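Local coordinates for Mypaa.01249.c (Mycobacterium paratuberculosis, PDB 3RD5), which is of uncharacterised specific function but probably acts as an oxidoreductase of the short-chain dehydrogenase/reductase family, at residues R78-A81 with D82-G86; S138-A141 with H142-G145; A195-G198 with Y199-N203. All coordinates share one frame; numbering follows the deposited sequence.

Contact 1: R78-A81 with D82-G86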
loop_
_atom_site.group_PDB
_atom_site.type_symbol
_atom_site.label_atom_id
_atom_site.label_comp_id
_atom_site.label_asym_id
_atom_site.label_seq_id
_atom_site.Cartn_x
_atom_site.Cartn_y
_atom_site.Cartn_z
ATOM N N ARG A 78 -15.740 -1.412 2.446
ATOM C CA ARG A 78 -16.415 -2.334 3.372
ATOM C C ARG A 78 -17.005 -3.540 2.658
ATOM O O ARG A 78 -16.849 -4.679 3.114
ATOM C CB ARG A 78 -17.494 -1.597 4.168
ATOM C CG ARG A 78 -16.934 -0.653 5.192
ATOM C CD ARG A 78 -18.018 -0.107 6.146
ATOM N NE ARG A 78 -17.371 0.328 7.368
ATOM C CZ ARG A 78 -17.111 -0.452 8.410
ATOM N NH1 ARG A 78 -17.503 -1.728 8.464
ATOM N NH2 ARG A 78 -16.491 0.072 9.441
ATOM N N ARG A 79 -17.673 -3.306 1.539
ATOM C CA ARG A 79 -18.284 -4.397 0.762
ATOM C C ARG A 79 -17.182 -5.351 0.244
ATOM O O ARG A 79 -17.319 -6.581 0.321
ATOM C CB ARG A 79 -19.097 -3.794 -0.382
ATOM C CG ARG A 79 -20.451 -3.249 0.033
ATOM C CD ARG A 79 -21.346 -2.965 -1.192
ATOM N NE ARG A 79 -20.712 -2.114 -2.204
ATOM C CZ ARG A 79 -20.689 -0.782 -2.207
ATOM N NH1 ARG A 79 -21.285 -0.081 -1.243
ATOM N NH2 ARG A 79 -20.078 -0.135 -3.195
ATOM N N PHE A 80 -16.088 -4.784 -0.247
ATOM C CA PHE A 80 -14.982 -5.600 -0.747
ATOM C C PHE A 80 -14.376 -6.433 0.381
ATOM O O PHE A 80 -14.188 -7.648 0.264
ATOM C CB PHE A 80 -13.904 -4.751 -1.422
ATOM C CG PHE A 80 -12.650 -5.536 -1.673
ATOM C CD1 PHE A 80 -12.586 -6.417 -2.754
ATOM C CD2 PHE A 80 -11.578 -5.486 -0.807
ATOM C CE1 PHE A 80 -11.467 -7.230 -2.940
ATOM C CE2 PHE A 80 -10.469 -6.314 -0.997
ATOM C CZ PHE A 80 -10.425 -7.181 -2.072
ATOM N N ALA A 81 -14.076 -5.798 1.508
ATOM C CA ALA A 81 -13.476 -6.518 2.614
ATOM C C ALA A 81 -14.338 -7.643 3.123
ATOM O O ALA A 81 -13.825 -8.717 3.477
ATOM C CB ALA A 81 -13.137 -5.539 3.769
ATOM N N ASP A 82 -15.643 -7.404 3.207
ATOM C CA ASP A 82 -16.551 -8.419 3.732
ATOM C C ASP A 82 -16.588 -9.647 2.845
ATOM O O ASP A 82 -16.905 -10.737 3.317
ATOM C CB ASP A 82 -17.942 -7.827 3.893
ATOM C CG ASP A 82 -18.053 -6.898 5.109
ATOM O OD1 ASP A 82 -17.157 -6.885 5.996
ATOM O OD2 ASP A 82 -19.074 -6.174 5.169
ATOM N N GLY A 83 -16.262 -9.484 1.566
ATOM C CA GLY A 83 -16.166 -10.595 0.636
ATOM C C GLY A 83 -14.897 -11.410 0.655
ATOM O O GLY A 83 -14.826 -12.431 -0.053
ATOM N N VAL A 84 -13.890 -10.960 1.411
ATOM C CA VAL A 84 -12.626 -11.703 1.517
ATOM C C VAL A 84 -12.690 -12.608 2.735
ATOM O O VAL A 84 -12.667 -12.127 3.882
ATOM C CB VAL A 84 -11.423 -10.751 1.637
ATOM C CG1 VAL A 84 -10.125 -11.543 1.746
ATOM C CG2 VAL A 84 -11.360 -9.856 0.414
ATOM N N SER A 85 -12.778 -13.914 2.507
ATOM C CA SER A 85 -12.878 -14.836 3.641
ATOM C C SER A 85 -11.588 -15.015 4.421
ATOM O O SER A 85 -11.604 -15.350 5.607
ATOM C CB SER A 85 -13.384 -16.206 3.187
ATOM O OG SER A 85 -12.555 -16.711 2.181
ATOM N N GLY A 86 -10.455 -14.774 3.763
ATOM C CA GLY A 86 -9.150 -14.892 4.395
ATOM C C GLY A 86 -8.085 -14.579 3.372
ATOM O O GLY A 86 -8.311 -14.702 2.167
#
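Phe80 and Val84 meet where the helix 74-82 gives out, the aromatic ring held beneath one branch of the valine. Only CG2 does the touching: it stands 4.2 Å from the centroid of the Phe80 ring, 28° off the ring normal, and so makes a CH-pi contact over one face. Its closest approach is slightly toward the far end of the ring, with Phe80 CZ 3.8 Å from Val84 CG2. The torsions of both residues prepare this meeting. Phe80 carries CG opposite the backbone N (chi1 168°), which swings the ring toward the end of the helix, while Val84 puts CG1 in the equivalent position and leaves CG2 to drop over the ring.

The backbone pattern shifts from alpha-helical to three-residue steps as the helix winds down. Asp82 N still donates to Arg78 O at 3.0 Å in the alpha-helical pattern. Gly83 N then divides itself between Arg79 O and Phe80 O, both weak, and Val84 N reaches Ala81 O at 3.1 Å, a three-residue step that brings the valine back over Phe80. The Asp82 carboxylate lies beside Arg78 O, its CG 3.2 Å from that oxygen, but makes no bond to it, both groups being acceptors. The guanidinium of Arg78 makes a weak bond to Lys286 O.

Beyond the pair, Phe80 packs against Ile44 and Ala46 of the sheet and Leu122 of helix 110-126, and Val84 touches Leu126. This is the helix-to-strand turn of a Rossmann fold: the right-handed beta-alpha-beta crossover in which helix 74-82 carries the chain from edge strand 63-68 to strand 87-92, with the Phe80-Val84 pair closing the helix's last turn.

Contact 2: S138-A141 with H142-G145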
loop_
_atom_site.group_PDB
_atom_site.type_symbol
_atom_site.label_atom_id
_atom_site.label_comp_id
_atom_site.label_asym_id
_atom_site.label_seq_id
_atom_site.Cartn_x
_atom_site.Cartn_y
_atom_site.Cartn_z
ATOM N N SER A 138 4.967 3.028 -0.548
ATOM C CA SER A 138 5.202 4.452 -0.384
ATOM C C SER A 138 6.053 5.005 -1.536
ATOM O O SER A 138 5.968 4.516 -2.669
ATOM C CB SER A 138 5.778 4.672 1.006
ATOM O OG SER A 138 5.970 6.065 1.310
ATOM N N SER A 139 6.834 6.050 -1.291
ATOM C CA SER A 139 7.582 6.734 -2.317
ATOM C C SER A 139 8.686 7.571 -1.710
ATOM O O SER A 139 8.539 8.046 -0.566
ATOM C CB SER A 139 6.634 7.691 -3.051
ATOM O OG SER A 139 7.305 8.567 -3.957
ATOM N N MET A 140 9.738 7.851 -2.478
ATOM C CA MET A 140 10.707 8.895 -2.134
ATOM C C MET A 140 10.045 10.247 -1.884
ATOM O O MET A 140 10.602 11.096 -1.157
ATOM C CB MET A 140 11.755 9.035 -3.241
ATOM C CG MET A 140 12.731 7.914 -3.345
ATOM S SD MET A 140 13.842 7.697 -2.004
ATOM C CE MET A 140 14.871 9.137 -2.265
ATOM N N ALA A 141 8.886 10.479 -2.474
ATOM C CA ALA A 141 8.144 11.706 -2.241
ATOM C C ALA A 141 7.725 11.896 -0.808
ATOM O O ALA A 141 7.334 13.009 -0.429
ATOM C CB ALA A 141 6.909 11.793 -3.171
ATOM N N HIS A 142 7.845 10.877 0.042
ATOM C CA HIS A 142 7.544 11.081 1.466
ATOM C C HIS A 142 8.471 12.081 2.143
ATOM O O HIS A 142 8.062 12.691 3.136
ATOM C CB HIS A 142 7.541 9.761 2.264
ATOM C CG HIS A 142 8.886 9.327 2.797
ATOM N ND1 HIS A 142 9.745 8.486 2.109
ATOM C CD2 HIS A 142 9.495 9.597 3.982
ATOM C CE1 HIS A 142 10.807 8.247 2.863
ATOM N NE2 HIS A 142 10.693 8.924 3.998
ATOM N N TRP A 143 9.684 12.223 1.629
ATOM C CA TRP A 143 10.726 13.001 2.341
ATOM C C TRP A 143 10.316 14.443 2.647
ATOM O O TRP A 143 10.454 14.879 3.789
ATOM C CB TRP A 143 12.059 12.888 1.594
ATOM C CG TRP A 143 12.821 11.626 1.852
ATOM C CD1 TRP A 143 12.759 10.451 1.169
ATOM C CD2 TRP A 143 13.816 11.424 2.897
ATOM N NE1 TRP A 143 13.622 9.509 1.735
ATOM C CE2 TRP A 143 14.279 10.101 2.777
ATOM C CE3 TRP A 143 14.379 12.261 3.866
ATOM C CZ2 TRP A 143 15.265 9.569 3.637
ATOM C CZ3 TRP A 143 15.369 11.711 4.720
ATOM C CH2 TRP A 143 15.776 10.401 4.580
ATOM N N PRO A 144 9.774 15.193 1.671
ATOM C CA PRO A 144 9.306 16.561 2.001
ATOM C C PRO A 144 7.927 16.635 2.613
ATOM O O PRO A 144 7.425 17.751 2.893
ATOM C CB PRO A 144 9.297 17.274 0.655
ATOM C CG PRO A 144 9.097 16.143 -0.362
ATOM C CD PRO A 144 9.887 14.989 0.211
ATOM N N GLY A 145 7.277 15.485 2.773
ATOM C CA GLY A 145 5.908 15.472 3.274
ATOM C C GLY A 145 5.822 15.887 4.738
ATOM O O GLY A 145 6.753 15.735 5.499
#
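His142 grips Ser139 O twice, once through its backbone and once through its ring, in a short 3-10 turn led by an ST turn and followed by a type I beta turn. His142 N and His142 ND1 each lie 3.0 Å from Ser139 O and reach it from opposite faces of the carbonyl plane. The ring bond is made almost exactly in the imidazole plane, whereas the backbone N comes from well above the carbonyl plane. Holding CG between the backbone N and the carbonyl carbon (chi1 87°), the histidine folds its ring back over the turn, which is what lets ND1 share the oxygen.

The next residue repeats the backbone step: Trp143 N donates to Met140 O at 3.1 Å, nearly straight at 172°. The same oxygen sits in the plane of the indole at its edge. Met140 and Trp143 run side by side, and the bent methionine chain leaves SD 4.2 Å from Trp143 NE1. This Met-aromatic contact is oblique, neither squarely over the five-membered ring nor in its plane. The imidazole presents NE2 to one face of the indole, near its rim.

A second shell fixes these groups. Ser139 OG accepts from Ala141 N, forming the ST turn, and is also bonded to His201 O. Ser265 N bonds His142 NE2, so both ring nitrogens have partners; with ND1 donating, a neutral imidazole is the likely form. Ser166 OG binds Ala141 O, and Lys169 O binds Ser138 OG, joining the turn to helix 161-185, where Tyr165 and Lys169 have the spacing of the family's YxxxK motif. The beta turn closes with Gly145 N 2.9 Å from His142 O, and Pro144 CD rests 3.3 Å from Ala141 O.

Contact 3: A195-G198 with Y199-N203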
loop_
_atom_site.group_PDB
_atom_site.type_symbol
_atom_site.label_atom_id
_atom_site.label_comp_id
_atom_site.label_asym_id
_atom_site.label_seq_id
_atom_site.Cartn_x
_atom_site.Cartn_y
_atom_site.Cartn_z
ATOM N N ALA A 195 7.371 -0.716 1.144
ATOM C CA ALA A 195 8.267 -0.740 -0.014
ATOM C C ALA A 195 8.038 0.508 -0.816
ATOM O O ALA A 195 6.986 1.149 -0.716
ATOM C CB ALA A 195 7.981 -2.001 -0.899
ATOM N N HIS A 196 9.002 0.882 -1.660
ATOM C CA HIS A 196 8.765 1.930 -2.636
ATOM C C HIS A 196 9.481 1.609 -3.939
ATOM O O HIS A 196 10.522 0.949 -3.913
ATOM C CB HIS A 196 9.165 3.323 -2.085
ATOM C CG HIS A 196 10.627 3.597 -2.103
ATOM N ND1 HIS A 196 11.246 4.217 -3.173
ATOM C CD2 HIS A 196 11.596 3.315 -1.200
ATOM C CE1 HIS A 196 12.536 4.310 -2.912
ATOM N NE2 HIS A 196 12.793 3.761 -1.728
ATOM N N PRO A 197 8.954 2.136 -5.066
ATOM C CA PRO A 197 9.394 1.622 -6.375
ATOM C C PRO A 197 10.569 2.368 -6.961
ATOM O O PRO A 197 10.973 2.034 -8.095
ATOM C CB PRO A 197 8.150 1.818 -7.248
ATOM C CG PRO A 197 7.482 3.002 -6.631
ATOM C CD PRO A 197 7.617 2.768 -5.159
ATOM N N GLY A 198 11.131 3.353 -6.267
ATOM C CA GLY A 198 12.176 4.177 -6.874
ATOM C C GLY A 198 11.625 5.269 -7.763
ATOM O O GLY A 198 10.591 5.865 -7.492
ATOM N N TYR A 199 12.323 5.515 -8.867
ATOM C CA TYR A 199 12.112 6.701 -9.687
ATOM C C TYR A 199 10.709 6.876 -10.259
ATOM O O TYR A 199 10.274 8.003 -10.519
ATOM C CB TYR A 199 13.142 6.741 -10.852
ATOM C CG TYR A 199 12.996 5.583 -11.826
ATOM C CD1 TYR A 199 12.127 5.682 -12.913
ATOM C CD2 TYR A 199 13.708 4.411 -11.674
ATOM C CE1 TYR A 199 11.958 4.616 -13.791
ATOM C CE2 TYR A 199 13.535 3.318 -12.546
ATOM C CZ TYR A 199 12.670 3.444 -13.612
ATOM O OH TYR A 199 12.574 2.310 -14.474
ATOM N N SER A 200 10.007 5.787 -10.521
ATOM C CA SER A 200 8.706 5.920 -11.233
ATOM C C SER A 200 7.679 6.754 -10.524
ATOM O O SER A 200 6.830 7.367 -11.177
ATOM C CB SER A 200 8.108 4.548 -11.484
ATOM O OG SER A 200 7.864 3.847 -10.321
ATOM N N HIS A 201 7.742 6.772 -9.200
ATOM C CA HIS A 201 6.740 7.517 -8.394
ATOM C C HIS A 201 7.372 8.667 -7.677
ATOM O O HIS A 201 7.242 8.863 -6.474
ATOM C CB HIS A 201 6.002 6.540 -7.484
ATOM C CG HIS A 201 5.076 5.650 -8.246
ATOM N ND1 HIS A 201 5.518 4.650 -9.084
ATOM C CD2 HIS A 201 3.720 5.648 -8.346
ATOM C CE1 HIS A 201 4.478 4.025 -9.609
ATOM N NE2 HIS A 201 3.373 4.602 -9.169
ATOM N N THR A 202 7.996 9.522 -8.464
ATOM C CA THR A 202 8.705 10.680 -7.963
ATOM C C THR A 202 8.480 11.818 -8.964
ATOM O O THR A 202 8.012 11.600 -10.082
ATOM C CB THR A 202 10.223 10.460 -7.817
ATOM O OG1 THR A 202 10.809 10.358 -9.122
ATOM C CG2 THR A 202 10.515 9.233 -6.987
ATOM N N ASN A 203 8.863 13.019 -8.550
ATOM C CA ASN A 203 8.700 14.229 -9.369
ATOM C C ASN A 203 9.694 14.432 -10.528
ATOM O O ASN A 203 9.673 15.476 -11.201
ATOM C CB ASN A 203 8.664 15.451 -8.431
ATOM C CG ASN A 203 10.022 15.749 -7.801
ATOM O OD1 ASN A 203 11.024 15.180 -8.203
ATOM N ND2 ASN A 203 10.050 16.650 -6.818
HETATM O O HOH W 1 10.810 2.961 -10.643
#
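Pro197 and His201 cross at about a right angle in the tight half of this turn, Pro197 CG pressing to within 3.5 Å of His201 ND1. The same ring nitrogen is hydrogen-bonded to Ser200 OG at 2.8 Å, in the plane of the imidazole and at its edge; either group could supply the proton. Ser200 sets OG between its backbone N and carbonyl carbon (chi1 60°), which places the hydroxyl beside both the proline and the histidine. Pro197 and Gly198 form the PG pair that follows strand 191-195, as in many short-chain dehydrogenases; at the glycine's backbone angles (phi 81°, psi -142°) a CB would jam against Tyr199 N and the preceding carbonyl O. The glycine carbonyl oxygen faces the inside of the turn, taking a weak bond from His201 N and touching Thr202 CG2 at 3.4 Å. Thr202 OG1 ties off the bend by donating to Tyr199 O at 2.8 Å.

The other half is looser and relies on water. One water donates to Pro197 O at 2.7 Å and accepts from Ser200 N at 2.9 Å, bridging the two. It also sits over the centre of the Tyr199 ring, 3.2 Å above the plane. The tyrosine is anchored farther out, its OH bonded to Asp227 and its backbone to Tyr255.

With one direct bond across the bend, and that a weak one, the turn is probably held in part by proline packing, side-chain bonds among its later residues and the water bridge. This chemistry implies a bend whose polar backbone is satisfied partly by solvent.

How the contacts relate
Followed from the N terminus, the three contacts come in series, with neither nesting nor crossing. Contact 1 closes the turn from helix 74-82 into strand 87-92. Contact 2 shapes the loop leaving strand 133-137 before helix 161-185, and contact 3 bends the chain just after strand 191-195, shortly before an unmodelled part of the chain. Contact 1 lies on the opposite side of the chain's centre from contacts 2 and 3, its centre about 30 Å from that of contact 2. Contacts 2 and 3 touch: Ser138 N lies 2.8 Å from Ala195 O, continuing the pairing of the two parallel strands, and a side-chain bond links the two loops. Together they join neighbouring strand ends of the Rossmann sheet to helix 161-185.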